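Local structure of uncharacterized protein YLR132C (Kluyveromyces marxianus, 6PFQ) at residues E15-D19 against N197-R201; V36-R42 against L182-A187; L63-F69 against V134-P139; Q113-L119 against L153-V159. The protein is a Usb1-type enzyme of the 2H phosphodiesterase superfamily that probably acts as an exonuclease trimming the end of U6 snRNA. All coordinates share one frame; numbering follows the deposited sequence.

Contact 1 of 4, residues E15-D19 against N197-R201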
loop_
_atom_site.group_PDB
_atom_site.type_symbol
_atom_site.label_atom_id
_atom_site.label_comp_id
_atom_site.label_asym_id
_atom_site.label_seq_id
_atom_site.Cartn_x
_atom_site.Cartn_y
_atom_site.Cartn_z
ATOM N N GLU A 15 -0.575 3.481 -8.904
ATOM C CA GLU A 15 -0.602 4.838 -8.362
ATOM C C GLU A 15 -2.030 5.366 -8.409
ATOM O O GLU A 15 -2.703 5.238 -9.442
ATOM C CB GLU A 15 0.341 5.732 -9.175
ATOM C CG GLU A 15 0.317 7.159 -8.805
ATOM C CD GLU A 15 1.229 7.963 -9.723
ATOM O OE1 GLU A 15 2.446 7.994 -9.453
ATOM O OE2 GLU A 15 0.713 8.509 -10.714
ATOM N N LEU A 16 -2.496 5.932 -7.289
ATOM C CA LEU A 16 -3.881 6.387 -7.102
ATOM C C LEU A 16 -3.873 7.888 -6.821
ATOM O O LEU A 16 -3.532 8.323 -5.714
ATOM C CB LEU A 16 -4.574 5.649 -5.941
ATOM C CG LEU A 16 -4.382 4.135 -5.897
ATOM C CD1 LEU A 16 -5.070 3.607 -4.633
ATOM C CD2 LEU A 16 -5.009 3.495 -7.160
ATOM N N ARG A 17 -4.233 8.688 -7.816
ATOM C CA ARG A 17 -4.307 10.128 -7.623
ATOM C C ARG A 17 -5.713 10.480 -7.167
ATOM O O ARG A 17 -6.686 10.108 -7.827
ATOM C CB ARG A 17 -3.914 10.861 -8.904
ATOM C CG ARG A 17 -2.445 10.580 -9.321
ATOM C CD ARG A 17 -2.108 11.160 -10.708
ATOM N NE ARG A 17 -2.626 12.520 -10.803
ATOM C CZ ARG A 17 -1.916 13.599 -10.474
ATOM N NH1 ARG A 17 -0.666 13.469 -10.041
ATOM N NH2 ARG A 17 -2.458 14.798 -10.561
ATOM N N LEU A 18 -5.817 11.131 -6.007
ATOM C CA LEU A 18 -7.110 11.482 -5.422
ATOM C C LEU A 18 -7.633 12.781 -6.004
ATOM O O LEU A 18 -6.877 13.736 -6.214
ATOM C CB LEU A 18 -7.007 11.636 -3.896
ATOM C CG LEU A 18 -7.038 10.373 -3.028
ATOM C CD1 LEU A 18 -5.903 9.422 -3.372
ATOM C CD2 LEU A 18 -7.019 10.778 -1.574
ATOM N N ASP A 19 -8.924 12.818 -6.257
ATOM C CA ASP A 19 -9.528 14.071 -6.658
ATOM C C ASP A 19 -9.864 14.877 -5.419
ATOM O O ASP A 19 -9.672 14.437 -4.285
ATOM C CB ASP A 19 -10.767 13.839 -7.528
ATOM C CG ASP A 19 -11.904 13.160 -6.786
ATOM O OD1 ASP A 19 -11.995 13.189 -5.549
ATOM O OD2 ASP A 19 -12.764 12.597 -7.466
ATOM N N ASN A 197 -16.265 6.110 -1.716
ATOM C CA ASN A 197 -15.682 7.188 -2.501
ATOM C C ASN A 197 -14.245 6.961 -2.956
ATOM O O ASN A 197 -13.813 7.603 -3.926
ATOM C CB ASN A 197 -15.724 8.472 -1.682
ATOM C CG ASN A 197 -17.101 9.042 -1.625
ATOM O OD1 ASN A 197 -17.510 9.729 -2.551
ATOM N ND2 ASN A 197 -17.852 8.724 -0.565
ATOM N N LEU A 198 -13.485 6.125 -2.252
ATOM C CA LEU A 198 -12.070 5.903 -2.564
ATOM C C LEU A 198 -11.983 4.724 -3.534
ATOM O O LEU A 198 -11.603 3.590 -3.198
ATOM C CB LEU A 198 -11.258 5.687 -1.274
ATOM C CG LEU A 198 -10.705 6.992 -0.622
ATOM C CD1 LEU A 198 -9.650 7.656 -1.529
ATOM C CD2 LEU A 198 -11.814 7.998 -0.256
ATOM N N GLN A 199 -12.438 4.995 -4.756
ATOM C CA GLN A 199 -12.396 4.026 -5.837
ATOM C C GLN A 199 -11.700 4.659 -7.038
ATOM O O GLN A 199 -11.770 5.877 -7.240
ATOM C CB GLN A 199 -13.796 3.536 -6.230
ATOM C CG GLN A 199 -14.613 3.121 -5.010
ATOM C CD GLN A 199 -15.866 2.359 -5.368
ATOM O OE1 GLN A 199 -16.042 1.940 -6.513
ATOM N NE2 GLN A 199 -16.747 2.163 -4.379
ATOM N N PHE A 200 -11.008 3.815 -7.805
ATOM C CA PHE A 200 -10.116 4.251 -8.869
ATOM C C PHE A 200 -10.152 3.239 -10.013
ATOM O O PHE A 200 -10.465 2.060 -9.827
ATOM C CB PHE A 200 -8.666 4.406 -8.362
ATOM C CG PHE A 200 -8.538 5.250 -7.129
ATOM C CD1 PHE A 200 -8.667 4.685 -5.871
ATOM C CD2 PHE A 200 -8.271 6.605 -7.226
ATOM C CE1 PHE A 200 -8.559 5.458 -4.726
ATOM C CE2 PHE A 200 -8.168 7.387 -6.077
ATOM C CZ PHE A 200 -8.314 6.809 -4.832
ATOM N N ARG A 201 -9.784 3.697 -11.207
ATOM C CA ARG A 201 -9.507 2.787 -12.315
ATOM C C ARG A 201 -8.119 3.104 -12.835
ATOM O O ARG A 201 -7.845 4.255 -13.192
ATOM C CB ARG A 201 -10.530 2.922 -13.442
ATOM C CG ARG A 201 -10.332 1.898 -14.570
ATOM C CD ARG A 201 -11.573 1.760 -15.476
ATOM N NE ARG A 201 -12.674 1.064 -14.818
ATOM C CZ ARG A 201 -12.746 -0.259 -14.645
ATOM N NH1 ARG A 201 -11.773 -1.070 -15.071
ATOM N NH2 ARG A 201 -13.794 -0.773 -14.028
#
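The Phe200 ring takes Leu16 CB squarely over one face: CB stands 3.9 Å from the ring centroid and only 5° off the normal, a CH-pi contact. At the ring edge, close to its plane, the carbonyl oxygen of Arg17 comes to 3.6 Å from Phe200 CE2. Leu18 CD1 reaches Phe200 CZ at 3.8 Å from an oblique direction. The rest of Leu16 spreads over the same ring: chi1 of -45° turns CG toward it, and chi2 of 177° then lays CD2 near CG and CD1 near CE1. Further along, Leu18 CG rests on Leu198 CD1 at 4.1 Å, where Leu198 centres an inverse gamma turn just after helix 191-197. The contact thus joins the end of strand 9-16 to the start of strand 200-202, with the Leu16 side chain about 6 Å from that of His60, a UMP-binding residue. Cut back to alanine, Phe200 would lose its ring, and Leu16 CB and Leu18 CD1 are likely to be left without their partner, with a gap between the strand ends. With no polar bond bridging the segments, the fit depends on dispersion, the CH-pi contact and probably a weak attraction between the Arg17 oxygen and the electropositive C-H edge.

Contact 2 of 4, residues V36-R42 against L182-A187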
loop_
_atom_site.group_PDB
_atom_site.type_symbol
_atom_site.label_atom_id
_atom_site.label_comp_id
_atom_site.label_asym_id
_atom_site.label_seq_id
_atom_site.Cartn_x
_atom_site.Cartn_y
_atom_site.Cartn_z
ATOM N N VAL A 36 -9.606 9.519 18.093
ATOM C CA VAL A 36 -9.595 8.307 18.911
ATOM C C VAL A 36 -8.177 7.994 19.417
ATOM O O VAL A 36 -7.994 7.610 20.577
ATOM C CB VAL A 36 -10.197 7.131 18.126
ATOM C CG1 VAL A 36 -10.114 5.868 18.954
ATOM C CG2 VAL A 36 -11.659 7.433 17.726
ATOM N N MET A 37 -7.151 8.156 18.576
ATOM C CA MET A 37 -5.790 7.929 19.073
ATOM C C MET A 37 -5.467 8.883 20.227
ATOM O O MET A 37 -4.908 8.473 21.252
ATOM C CB MET A 37 -4.749 8.081 17.952
ATOM C CG MET A 37 -4.978 7.179 16.731
ATOM S SD MET A 37 -4.936 5.433 17.185
ATOM C CE MET A 37 -6.696 5.114 17.410
ATOM N N ASP A 38 -5.837 10.154 20.090
ATOM C CA ASP A 38 -5.592 11.121 21.164
ATOM C C ASP A 38 -6.276 10.701 22.455
ATOM O O ASP A 38 -5.675 10.744 23.532
ATOM C CB ASP A 38 -6.114 12.498 20.761
ATOM C CG ASP A 38 -5.223 13.195 19.785
ATOM O OD1 ASP A 38 -4.046 12.811 19.692
ATOM O OD2 ASP A 38 -5.698 14.140 19.112
ATOM N N THR A 39 -7.565 10.362 22.368
ATOM C CA THR A 39 -8.312 9.944 23.550
ATOM C C THR A 39 -7.613 8.810 24.280
ATOM O O THR A 39 -7.572 8.779 25.517
ATOM C CB THR A 39 -9.699 9.485 23.125
ATOM O OG1 THR A 39 -10.436 10.618 22.677
ATOM C CG2 THR A 39 -10.415 8.765 24.250
ATOM N N HIS A 40 -7.019 7.884 23.531
ATOM C CA HIS A 40 -6.393 6.715 24.117
ATOM C C HIS A 40 -4.898 6.861 24.299
ATOM O O HIS A 40 -4.231 5.859 24.573
ATOM C CB HIS A 40 -6.723 5.493 23.265
ATOM C CG HIS A 40 -8.154 5.080 23.378
ATOM N ND1 HIS A 40 -8.575 4.107 24.254
ATOM C CD2 HIS A 40 -9.264 5.546 22.770
ATOM C CE1 HIS A 40 -9.885 3.974 24.160
ATOM N NE2 HIS A 40 -10.328 4.828 23.260
ATOM N N HIS A 41 -4.360 8.078 24.146
ATOM C CA HIS A 41 -2.937 8.350 24.358
ATOM C C HIS A 41 -2.067 7.460 23.471
ATOM O O HIS A 41 -1.025 6.935 23.898
ATOM C CB HIS A 41 -2.568 8.207 25.837
ATOM C CG HIS A 41 -3.394 9.077 26.728
ATOM N ND1 HIS A 41 -4.390 8.580 27.541
ATOM C CD2 HIS A 41 -3.423 10.422 26.875
ATOM C CE1 HIS A 41 -4.974 9.579 28.175
ATOM N NE2 HIS A 41 -4.411 10.707 27.784
ATOM N N ARG A 42 -2.499 7.303 22.223
ATOM C CA ARG A 42 -1.751 6.589 21.195
ATOM C C ARG A 42 -1.145 7.569 20.199
ATOM O O ARG A 42 -1.628 8.688 20.033
ATOM C CB ARG A 42 -2.647 5.618 20.425
ATOM C CG ARG A 42 -3.394 4.641 21.296
ATOM C CD ARG A 42 -2.667 3.350 21.350
ATOM N NE ARG A 42 -3.412 2.307 22.043
ATOM C CZ ARG A 42 -3.139 1.015 21.911
ATOM N NH1 ARG A 42 -2.141 0.615 21.112
ATOM N NH2 ARG A 42 -3.846 0.124 22.589
ATOM N N LEU A 182 -8.292 -1.364 18.561
ATOM C CA LEU A 182 -8.841 -0.056 18.893
ATOM C C LEU A 182 -9.412 0.645 17.660
ATOM O O LEU A 182 -10.540 1.153 17.697
ATOM C CB LEU A 182 -7.774 0.794 19.576
ATOM C CG LEU A 182 -8.198 2.222 19.893
ATOM C CD1 LEU A 182 -9.394 2.223 20.866
ATOM C CD2 LEU A 182 -6.993 3.046 20.412
ATOM N N VAL A 183 -8.653 0.687 16.552
ATOM C CA VAL A 183 -9.182 1.406 15.394
ATOM C C VAL A 183 -10.395 0.681 14.843
ATOM O O VAL A 183 -11.370 1.332 14.407
ATOM C CB VAL A 183 -8.131 1.653 14.291
ATOM C CG1 VAL A 183 -7.002 2.509 14.826
ATOM C CG2 VAL A 183 -7.579 0.342 13.684
ATOM N N ALA A 184 -10.408 -0.658 14.930
ATOM C CA ALA A 184 -11.560 -1.406 14.430
ATOM C C ALA A 184 -12.801 -1.198 15.301
ATOM O O ALA A 184 -13.920 -1.099 14.787
ATOM C CB ALA A 184 -11.205 -2.892 14.334
ATOM N N THR A 185 -12.642 -1.154 16.614
ATOM C CA THR A 185 -13.820 -1.071 17.480
ATOM C C THR A 185 -14.306 0.354 17.689
ATOM O O THR A 185 -15.518 0.580 17.830
ATOM C CB THR A 185 -13.534 -1.682 18.858
ATOM O OG1 THR A 185 -12.511 -0.930 19.492
ATOM C CG2 THR A 185 -13.054 -3.084 18.748
ATOM N N GLU A 186 -13.398 1.331 17.723
ATOM C CA GLU A 186 -13.781 2.686 18.105
ATOM C C GLU A 186 -13.593 3.729 17.017
ATOM O O GLU A 186 -14.031 4.864 17.217
ATOM C CB GLU A 186 -12.995 3.141 19.354
ATOM C CG GLU A 186 -13.420 2.423 20.639
ATOM C CD GLU A 186 -12.779 3.011 21.892
ATOM O OE1 GLU A 186 -12.408 4.205 21.881
ATOM O OE2 GLU A 186 -12.650 2.275 22.896
ATOM N N ALA A 187 -12.962 3.397 15.882
ATOM C CA ALA A 187 -12.638 4.415 14.877
ATOM C C ALA A 187 -13.095 4.039 13.467
ATOM O O ALA A 187 -12.548 4.550 12.485
ATOM C CB ALA A 187 -11.135 4.698 14.874
#
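Two helix ends meet here, with a Schellman motif closing helix 20-39 beside the last turn of helix 169-186. His41, with positive phi, is its C-prime residue; Arg42 N bonds to Met37 O and His41 N to Asp38 O. His40, the first residue past the helix, points its side chain at the second helix, where Leu182 CD1 lies 3.7 Å from the centroid of the imidazole, 9° off its normal, as a CH-pi contact. Leu182 CG stands opposite its backbone N and so points at the other helix, where the branch divides: CD1 goes under the His40 ring, while CD2 meets Met37 CE at 3.7 Å. The Met37 chain, bent at chi2 and chi3, turns that same CE onto Val183 CG1 as well. Arg42 passes its aliphatic part and NE by Leu182 CD2, and its guanidinium goes on to Ser178 OG and the carbonyl of Arg175. Beyond Leu182, Val36 CG2 packs on Ala187 CB at 4.0 Å. This is packing between helices away from the nucleotide site, with one polar link near the surface: a His-carboxylate hydrogen bond. The ring and carboxylate planes are 58° apart. His40 NE2 meets Glu186 OE1 on its syn side but out of the carboxylate plane, and OE1 is itself tilted from the ring plane, in a short bond of 2.6 Å bent to 138° at the hydrogen.

Contact 3 of 4, residues L63-F69 against V134-P139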
loop_
_atom_site.group_PDB
_atom_site.type_symbol
_atom_site.label_atom_id
_atom_site.label_comp_id
_atom_site.label_asym_id
_atom_site.label_seq_id
_atom_site.Cartn_x
_atom_site.Cartn_y
_atom_site.Cartn_z
ATOM N N LEU A 63 2.305 -4.073 -5.472
ATOM C CA LEU A 63 2.056 -5.275 -6.261
ATOM C C LEU A 63 3.214 -6.257 -6.221
ATOM O O LEU A 63 3.063 -7.385 -6.711
ATOM C CB LEU A 63 1.770 -4.904 -7.727
ATOM C CG LEU A 63 0.547 -4.027 -7.936
ATOM C CD1 LEU A 63 0.446 -3.584 -9.444
ATOM C CD2 LEU A 63 -0.698 -4.777 -7.526
ATOM N N SER A 64 4.352 -5.876 -5.641
ATOM C CA SER A 64 5.445 -6.816 -5.414
ATOM C C SER A 64 6.144 -6.456 -4.116
ATOM O O SER A 64 6.026 -5.329 -3.613
ATOM C CB SER A 64 6.472 -6.809 -6.558
ATOM O OG SER A 64 7.186 -5.586 -6.520
ATOM N N GLU A 65 6.889 -7.433 -3.593
ATOM C CA GLU A 65 7.890 -7.156 -2.579
ATOM C C GLU A 65 9.009 -6.295 -3.181
ATOM O O GLU A 65 9.011 -5.984 -4.376
ATOM C CB GLU A 65 8.446 -8.472 -2.017
ATOM C CG GLU A 65 9.038 -9.375 -3.076
ATOM C CD GLU A 65 9.254 -10.813 -2.631
ATOM O OE1 GLU A 65 8.347 -11.427 -2.025
ATOM O OE2 GLU A 65 10.361 -11.337 -2.900
ATOM N N THR A 66 9.929 -5.835 -2.324
ATOM C CA THR A 66 11.148 -5.183 -2.792
ATOM C C THR A 66 12.000 -6.241 -3.458
ATOM O O THR A 66 12.493 -7.156 -2.786
ATOM C CB THR A 66 11.897 -4.523 -1.637
ATOM O OG1 THR A 66 11.118 -3.443 -1.129
ATOM C CG2 THR A 66 13.210 -3.968 -2.119
ATOM N N MET A 67 12.131 -6.176 -4.776
ATOM C CA MET A 67 12.807 -7.249 -5.495
ATOM C C MET A 67 14.276 -6.908 -5.626
ATOM O O MET A 67 14.634 -5.892 -6.227
ATOM C CB MET A 67 12.185 -7.494 -6.872
ATOM C CG MET A 67 10.734 -7.963 -6.767
ATOM S SD MET A 67 9.960 -8.275 -8.395
ATOM C CE MET A 67 9.667 -6.613 -8.998
ATOM N N MET A 68 15.129 -7.752 -5.072
ATOM C CA MET A 68 16.549 -7.467 -5.097
ATOM C C MET A 68 17.194 -8.391 -6.111
ATOM O O MET A 68 17.501 -9.548 -5.809
ATOM C CB MET A 68 17.112 -7.621 -3.695
ATOM C CG MET A 68 16.301 -6.737 -2.741
ATOM S SD MET A 68 17.062 -6.683 -1.136
ATOM C CE MET A 68 15.628 -6.268 -0.117
ATOM N N PHE A 69 17.459 -7.853 -7.292
ATOM C CA PHE A 69 18.058 -8.675 -8.326
ATOM C C PHE A 69 19.564 -8.774 -8.132
ATOM O O PHE A 69 20.209 -7.891 -7.541
ATOM C CB PHE A 69 17.740 -8.080 -9.693
ATOM C CG PHE A 69 16.258 -7.995 -9.979
ATOM C CD1 PHE A 69 15.570 -9.085 -10.529
ATOM C CD2 PHE A 69 15.550 -6.839 -9.703
ATOM C CE1 PHE A 69 14.215 -9.005 -10.817
ATOM C CE2 PHE A 69 14.187 -6.762 -9.978
ATOM C CZ PHE A 69 13.525 -7.851 -10.521
ATOM N N VAL A 134 4.306 -11.460 -11.619
ATOM C CA VAL A 134 5.359 -11.100 -10.668
ATOM C C VAL A 134 5.940 -12.343 -10.008
ATOM O O VAL A 134 7.165 -12.487 -9.886
ATOM C CB VAL A 134 4.831 -10.096 -9.613
ATOM C CG1 VAL A 134 5.956 -9.769 -8.585
ATOM C CG2 VAL A 134 4.342 -8.814 -10.298
ATOM N N GLU A 135 5.076 -13.252 -9.562
ATOM C CA GLU A 135 5.571 -14.463 -8.911
ATOM C C GLU A 135 6.449 -15.272 -9.849
ATOM O O GLU A 135 7.405 -15.919 -9.405
ATOM C CB GLU A 135 4.399 -15.319 -8.437
ATOM N N LYS A 136 6.138 -15.252 -11.147
ATOM C CA LYS A 136 6.927 -16.033 -12.100
ATOM C C LYS A 136 8.340 -15.481 -12.247
ATOM O O LYS A 136 9.302 -16.248 -12.385
ATOM C CB LYS A 136 6.220 -16.070 -13.458
ATOM C CG LYS A 136 6.959 -16.839 -14.549
ATOM C CD LYS A 136 6.044 -17.096 -15.756
ATOM C CE LYS A 136 6.785 -17.785 -16.898
ATOM N NZ LYS A 136 6.055 -17.591 -18.186
ATOM N N TYR A 137 8.493 -14.160 -12.255
ATOM C CA TYR A 137 9.771 -13.558 -12.605
ATOM C C TYR A 137 10.541 -12.959 -11.439
ATOM O O TYR A 137 11.684 -12.544 -11.632
ATOM C CB TYR A 137 9.566 -12.479 -13.676
ATOM C CG TYR A 137 9.075 -13.088 -14.966
ATOM C CD1 TYR A 137 9.904 -13.916 -15.716
ATOM C CD2 TYR A 137 7.778 -12.866 -15.424
ATOM C CE1 TYR A 137 9.463 -14.501 -16.880
ATOM C CE2 TYR A 137 7.325 -13.449 -16.605
ATOM C CZ TYR A 137 8.185 -14.260 -17.328
ATOM O OH TYR A 137 7.772 -14.857 -18.495
ATOM N N LYS A 138 9.979 -12.898 -10.243
ATOM C CA LYS A 138 10.689 -12.174 -9.195
ATOM C C LYS A 138 11.908 -12.975 -8.729
ATOM O O LYS A 138 11.967 -14.194 -8.917
ATOM C CB LYS A 138 9.745 -11.859 -8.037
ATOM C CG LYS A 138 9.396 -13.030 -7.165
ATOM C CD LYS A 138 8.399 -12.584 -6.108
ATOM C CE LYS A 138 7.823 -13.795 -5.386
ATOM N NZ LYS A 138 8.722 -14.189 -4.257
ATOM N N PRO A 139 12.945 -12.301 -8.228
ATOM C CA PRO A 139 14.129 -13.032 -7.762
ATOM C C PRO A 139 13.782 -14.010 -6.650
ATOM O O PRO A 139 12.863 -13.793 -5.856
ATOM C CB PRO A 139 15.066 -11.931 -7.248
ATOM C CG PRO A 139 14.479 -10.649 -7.640
ATOM C CD PRO A 139 13.046 -10.850 -8.000
HETATM O O HOH W 1 11.983 -11.138 -4.977
#
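Pro139 is the bump of this contact, a wedge just past the end of helix 121-137 that fits between Met67, at the end of strand 59-68, and Phe69 just beyond it; the strand is an edge strand of the four-stranded antiparallel sheet. Pro139 CD presses on Met67 CB at 3.6 Å, and its CG sits over one face of the Phe69 ring, offset toward the rim, 3.5 Å from CD1. Met67 SD in turn lies against Lys138 CB at 3.6 Å. In the last turn of the helix, Val134 holds CG1 anti to its backbone N (chi1 178°), which packs that methyl on Ser64 CB, 3.6 Å away. Replacing Phe69 by an alanine would probably strip the proline of the flat surface under CG and leave a gap toward helix 72-88, which the ring also touches. On the outer side, Glu65 and Lys138 cross at about a right angle in a long salt bridge, NZ about equally far from both oxygens, 3.6 Å from OE2. A water bridges the same carboxylate to the chain, donating to Glu65 OE2 at 2.6 Å and to Pro139 O at 2.9 Å.

Contact 4 of 4, residues Q113-L119 against L153-V159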
loop_
_atom_site.group_PDB
_atom_site.type_symbol
_atom_site.label_atom_id
_atom_site.label_comp_id
_atom_site.label_asym_id
_atom_site.label_seq_id
_atom_site.Cartn_x
_atom_site.Cartn_y
_atom_site.Cartn_z
ATOM N N GLN A 113 3.794 2.187 11.326
ATOM C CA GLN A 113 2.587 1.369 11.327
ATOM C C GLN A 113 1.578 2.055 10.422
ATOM O O GLN A 113 1.186 3.188 10.686
ATOM C CB GLN A 113 2.064 1.189 12.769
ATOM C CG GLN A 113 3.123 0.364 13.556
ATOM C CD GLN A 113 2.778 0.098 15.004
ATOM O OE1 GLN A 113 2.034 0.860 15.619
ATOM N NE2 GLN A 113 3.380 -0.975 15.584
ATOM N N PHE A 114 1.200 1.382 9.335
ATOM C CA PHE A 114 0.376 1.961 8.290
ATOM C C PHE A 114 -1.075 1.583 8.484
ATOM O O PHE A 114 -1.393 0.397 8.558
ATOM C CB PHE A 114 0.847 1.438 6.937
ATOM C CG PHE A 114 2.153 2.062 6.485
ATOM C CD1 PHE A 114 3.364 1.566 6.959
ATOM C CD2 PHE A 114 2.156 3.119 5.595
ATOM C CE1 PHE A 114 4.587 2.157 6.565
ATOM C CE2 PHE A 114 3.367 3.678 5.172
ATOM C CZ PHE A 114 4.568 3.184 5.674
ATOM N N LEU A 115 -1.945 2.589 8.505
ATOM C CA LEU A 115 -3.384 2.377 8.589
ATOM C C LEU A 115 -3.911 2.199 7.169
ATOM O O LEU A 115 -3.738 3.095 6.335
ATOM C CB LEU A 115 -4.028 3.606 9.250
ATOM C CG LEU A 115 -5.544 3.512 9.435
ATOM C CD1 LEU A 115 -5.893 2.478 10.522
ATOM C CD2 LEU A 115 -6.124 4.911 9.794
ATOM N N ALA A 116 -4.561 1.063 6.897
ATOM C CA ALA A 116 -4.856 0.609 5.550
ATOM C C ALA A 116 -6.265 0.027 5.505
ATOM O O ALA A 116 -6.869 -0.307 6.540
ATOM C CB ALA A 116 -3.812 -0.454 5.087
ATOM N N VAL A 117 -6.770 -0.138 4.278
ATOM C CA VAL A 117 -7.976 -0.935 4.018
ATOM C C VAL A 117 -7.657 -1.919 2.902
ATOM O O VAL A 117 -6.939 -1.585 1.953
ATOM C CB VAL A 117 -9.183 -0.033 3.636
ATOM C CG1 VAL A 117 -10.490 -0.909 3.552
ATOM C CG2 VAL A 117 -9.318 1.128 4.686
ATOM N N GLY A 118 -8.128 -3.162 3.046
ATOM C CA GLY A 118 -7.866 -4.161 2.025
ATOM C C GLY A 118 -8.639 -3.928 0.730
ATOM O O GLY A 118 -9.718 -3.332 0.695
ATOM N N LEU A 119 -8.090 -4.438 -0.373
ATOM C CA LEU A 119 -8.822 -4.315 -1.636
ATOM C C LEU A 119 -10.059 -5.208 -1.659
ATOM O O LEU A 119 -10.084 -6.299 -1.068
ATOM C CB LEU A 119 -7.935 -4.706 -2.815
ATOM C CG LEU A 119 -7.327 -3.485 -3.560
ATOM C CD1 LEU A 119 -6.431 -2.655 -2.592
ATOM C CD2 LEU A 119 -6.509 -3.938 -4.772
ATOM N N LEU A 153 -3.338 -7.538 -0.377
ATOM C CA LEU A 153 -3.445 -6.309 -1.166
ATOM C C LEU A 153 -4.212 -5.260 -0.390
ATOM O O LEU A 153 -5.273 -5.559 0.148
ATOM C CB LEU A 153 -4.165 -6.553 -2.492
ATOM C CG LEU A 153 -3.359 -7.420 -3.483
ATOM C CD1 LEU A 153 -4.301 -7.770 -4.678
ATOM C CD2 LEU A 153 -2.101 -6.646 -3.938
ATOM N N HIS A 154 -3.696 -4.026 -0.363
ATOM C CA HIS A 154 -4.338 -2.977 0.430
ATOM C C HIS A 154 -3.952 -1.602 -0.107
ATOM O O HIS A 154 -3.026 -1.463 -0.900
ATOM C CB HIS A 154 -3.925 -3.084 1.902
ATOM C CG HIS A 154 -2.455 -2.856 2.122
ATOM N ND1 HIS A 154 -1.506 -3.844 1.924
ATOM C CD2 HIS A 154 -1.777 -1.752 2.532
ATOM C CE1 HIS A 154 -0.303 -3.363 2.223
ATOM N NE2 HIS A 154 -0.440 -2.094 2.573
ATOM N N VAL A 155 -4.682 -0.573 0.350
ATOM C CA VAL A 155 -4.243 0.820 0.221
ATOM C C VAL A 155 -3.988 1.359 1.614
ATOM O O VAL A 155 -4.879 1.288 2.462
ATOM C CB VAL A 155 -5.304 1.692 -0.467
ATOM C CG1 VAL A 155 -4.863 3.210 -0.424
ATOM C CG2 VAL A 155 -5.588 1.154 -1.887
ATOM N N SER A 156 -2.793 1.942 1.840
ATOM C CA SER A 156 -2.519 2.621 3.095
ATOM C C SER A 156 -2.920 4.090 3.007
ATOM O O SER A 156 -2.672 4.770 1.994
ATOM C CB SER A 156 -1.040 2.517 3.470
ATOM O OG SER A 156 -0.754 1.175 3.845
ATOM N N PHE A 157 -3.541 4.582 4.082
ATOM C CA PHE A 157 -4.039 5.957 4.118
ATOM C C PHE A 157 -3.297 6.849 5.106
ATOM O O PHE A 157 -3.315 8.075 4.955
ATOM C CB PHE A 157 -5.538 5.971 4.459
ATOM C CG PHE A 157 -6.383 5.346 3.378
ATOM C CD1 PHE A 157 -6.743 6.080 2.262
ATOM C CD2 PHE A 157 -6.773 4.010 3.468
ATOM C CE1 PHE A 157 -7.518 5.516 1.245
ATOM C CE2 PHE A 157 -7.529 3.440 2.452
ATOM C CZ PHE A 157 -7.883 4.180 1.327
ATOM N N GLY A 158 -2.700 6.264 6.135
ATOM C CA GLY A 158 -2.005 7.053 7.134
ATOM C C GLY A 158 -0.859 6.246 7.680
ATOM O O GLY A 158 -0.807 5.031 7.492
ATOM N N VAL A 159 0.068 6.922 8.363
ATOM C CA VAL A 159 1.222 6.195 8.893
ATOM C C VAL A 159 1.583 6.790 10.241
ATOM O O VAL A 159 1.674 8.013 10.377
ATOM C CB VAL A 159 2.406 6.222 7.902
ATOM C CG1 VAL A 159 2.868 7.649 7.619
ATOM C CG2 VAL A 159 3.565 5.317 8.436
#
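Strands 112-119 and 154-161 run antiparallel in the six-stranded sheet, with a classic beta bulge where Phe157 and Gly158 both face Leu115. His154 and Ser156, which bind UMP in this protein, are consistent with one HxS signature of the 2H superfamily, His60 and Ser62 with the other. Leu115 O takes a nearly straight bond from Phe157 N (2.7 Å, 173°) and a weak one from Gly158 N; Leu115 N returns to Gly158 O. Beyond the bulge, Val117 and Val155 form a hydrogen-bonded pair, and Leu119 N reaches Leu153 O at 3.1 Å. On one face Ala116 CB touches His154 CD2 at 3.5 Å and Ser156 OG at 3.7 Å. Farther along it, Val159 CG2, anti to its backbone N, is thereby held over the centre of the Phe114 ring, 3.6 Å from the centroid and 10° off the normal. The other face is greasy, with Val117 CG2 against Phe157 CE2 at 3.7 Å and Leu98 packed beneath. In the next shell, His154 NE2 and Ser156 OG both bond a glycerol probably left from crystallisation. Tyr105 stacks on the His154 ring and the carbonyl O of Asn152 accepts from its ND1, which together probably limit the ring's rotation.

Overall arrangement
Contact 4 is the most central, its centre about 6 Å from the centre of the chain, and it alone is built on paired backbones and carries nucleotide-binding residues. Contact 3 is buried too, whereas contacts 1 and 2 are only partly so. The other three touch contact 4 by packing alone: contact 1 through Leu16 on Val155 and Leu198 on Phe157, contact 2 through Val183 on Leu115, contact 3 through Leu63 on Leu153. Contacts 1 and 3 both involve the sheet of strands 9-16 and 59-68; contact 1, apolar in its side-chain contacts, bridges it to contact 4's sheet through strand 200-202, while contact 3 adds a salt bridge and a water. Contact 2, the most peripheral, joins helices through packing and a single histidine-carboxylate bond.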